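Local coordinates for 14-3-3 protein (PDB 3EFZ) that probably binds phosphoserine-containing partner proteins as a 14-3-3 adaptor in the cell signalling of the parasite Cryptosporidium parvum, at residues Q180-R183 and S184-K188. Sequence-based numbering, arbitrary orientation.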
loop_
_atom_site.group_PDB
_atom_site.type_symbol
_atom_site.label_atom_id
_atom_site.label_comp_id
_atom_site.label_asym_id
_atom_site.label_seq_id
_atom_site.Cartn_x
_atom_site.Cartn_y
_atom_site.Cartn_z
ATOM N N GLN B 180 12.936 -10.138 24.424
ATOM C CA GLN B 180 13.583 -11.232 25.156
ATOM C C GLN B 180 14.234 -12.247 24.205
ATOM O O GLN B 180 15.355 -12.707 24.452
ATOM C CB GLN B 180 12.613 -11.919 26.134
ATOM C CG GLN B 180 13.189 -13.163 26.863
ATOM C CD GLN B 180 14.613 -12.948 27.392
ATOM O OE1 GLN B 180 14.860 -12.100 28.258
ATOM N NE2 GLN B 180 15.558 -13.721 26.862
ATOM N N ARG B 181 13.539 -12.588 23.125
ATOM C CA ARG B 181 14.105 -13.469 22.101
ATOM C C ARG B 181 15.326 -12.840 21.421
ATOM O O ARG B 181 16.341 -13.508 21.214
ATOM C CB ARG B 181 13.044 -13.838 21.067
ATOM C CG ARG B 181 12.002 -14.813 21.559
ATOM C CD ARG B 181 10.842 -14.814 20.568
ATOM N NE ARG B 181 9.777 -15.749 20.923
ATOM C CZ ARG B 181 9.637 -16.968 20.405
ATOM N NH1 ARG B 181 10.517 -17.461 19.522
ATOM N NH2 ARG B 181 8.614 -17.711 20.791
ATOM N N GLU B 182 15.239 -11.552 21.098
ATOM C CA GLU B 182 16.400 -10.811 20.571
ATOM C C GLU B 182 17.609 -10.794 21.523
ATOM O O GLU B 182 18.737 -11.015 21.084
ATOM C CB GLU B 182 15.998 -9.398 20.131
ATOM C CG GLU B 182 15.053 -9.434 18.911
ATOM C CD GLU B 182 14.041 -8.300 18.879
ATOM O OE1 GLU B 182 14.156 -7.369 19.702
ATOM O OE2 GLU B 182 13.124 -8.352 18.032
ATOM N N ARG B 183 17.354 -10.546 22.811
ATOM C CA ARG B 183 18.379 -10.606 23.869
ATOM C C ARG B 183 19.068 -11.973 23.968
ATOM O O ARG B 183 20.283 -12.052 24.159
ATOM C CB ARG B 183 17.784 -10.223 25.235
ATOM C CG ARG B 183 17.577 -8.715 25.435
ATOM C CD ARG B 183 17.126 -8.361 26.865
ATOM N NE ARG B 183 15.720 -7.924 26.893
ATOM C CZ ARG B 183 14.718 -8.598 27.462
ATOM N NH1 ARG B 183 14.945 -9.752 28.078
ATOM N NH2 ARG B 183 13.481 -8.112 27.412
ATOM N N SER B 184 18.276 -13.034 23.834
ATOM C CA SER B 184 18.738 -14.420 23.934
ATOM C C SER B 184 19.563 -14.891 22.732
ATOM O O SER B 184 20.587 -15.575 22.887
ATOM C CB SER B 184 17.534 -15.352 24.059
ATOM O OG SER B 184 16.949 -15.268 25.337
ATOM N N PHE B 185 19.109 -14.517 21.538
ATOM C CA PHE B 185 19.544 -15.193 20.320
ATOM C C PHE B 185 20.399 -14.374 19.368
ATOM O O PHE B 185 21.108 -14.940 18.532
ATOM C CB PHE B 185 18.346 -15.801 19.590
ATOM C CG PHE B 185 17.545 -16.762 20.432
ATOM C CD1 PHE B 185 16.160 -16.651 20.513
ATOM C CD2 PHE B 185 18.174 -17.771 21.157
ATOM C CE1 PHE B 185 15.419 -17.529 21.302
ATOM C CE2 PHE B 185 17.441 -18.643 21.945
ATOM C CZ PHE B 185 16.057 -18.517 22.018
ATOM N N LEU B 186 20.358 -13.054 19.509
ATOM C CA LEU B 186 21.056 -12.182 18.575
ATOM C C LEU B 186 22.432 -11.785 19.051
ATOM O O LEU B 186 22.634 -11.380 20.199
ATOM C CB LEU B 186 20.230 -10.942 18.228
ATOM C CG LEU B 186 18.935 -11.157 17.446
ATOM C CD1 LEU B 186 18.223 -9.830 17.283
ATOM C CD2 LEU B 186 19.200 -11.797 16.093
ATOM N N GLU B 187 23.376 -11.934 18.134
ATOM C CA GLU B 187 24.759 -11.517 18.293
ATOM C C GLU B 187 24.809 -10.008 18.488
ATOM O O GLU B 187 24.208 -9.254 17.716
ATOM C CB GLU B 187 25.567 -11.946 17.055
ATOM C CG GLU B 187 24.820 -11.792 15.677
ATOM C CD GLU B 187 23.616 -12.756 15.474
ATOM O OE1 GLU B 187 22.587 -12.339 14.889
ATOM O OE2 GLU B 187 23.699 -13.930 15.903
ATOM N N LYS B 188 25.504 -9.576 19.541
ATOM C CA LYS B 188 25.641 -8.154 19.865
ATOM C C LYS B 188 24.273 -7.458 19.769
ATOM O O LYS B 188 24.091 -6.504 19.010
ATOM C CB LYS B 188 26.692 -7.502 18.952
ATOM C CG LYS B 188 27.431 -6.321 19.567
ATOM C CD LYS B 188 28.566 -5.857 18.662
HETATM O O HOH W 1 22.283 -12.588 22.440
#
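Ser184, Phe185 and Leu186 reach back to Gln180, Arg181 and Glu182 in the last turn of helix 161-185, where three successive i to i+4 backbone bonds close the helix: Ser184 N to Gln180 O, Phe185 N to Arg181 O and Leu186 N to Glu182 O, each 3.0 Å long. Leu186 supplies the last of these N-H groups while already leaving helical backbone angles. Its CD1 meets CG of Glu182 at 3.6 Å and rests equally against CB, the two chains running in the same direction; the branched leucine thus packs on the aliphatic part of a glutamate whose polar end is engaged elsewhere. Phe185 turns obliquely to the carbonyl of Arg181, with CD1 3.2 Å from Arg181 O, and one ring face lies over CB of neighbouring Ser184. Serine, short and polar, can set its hydroxyl next to a backbone carbonyl one turn back: chi1 of -74° turns OG back along the helix. There OG lies 3.1 Å from Gln180 O. The bend of Gln180 at chi2 (44°) turns its amide back toward Ser184, though the exact position of that amide is uncertain.

At the end of the helix, a water donates to Arg183 O (2.7 Å) and to Leu186 O, bridging the last turn to the departing chain. Further out, OE2 of the buried Glu182 is satisfied by a hydrogen bond with Thr198 OG1. Arg181 packs on Arg141 and Ile145. This C-terminal end of helix 161-185, in the all-helical 14-3-3 fold, lies away from the predicted phosphoserine-contacting arginines, with helix 138-158 touching Arg181, Glu182 and Phe185 and helix 193-207 meeting Glu182 and Arg183.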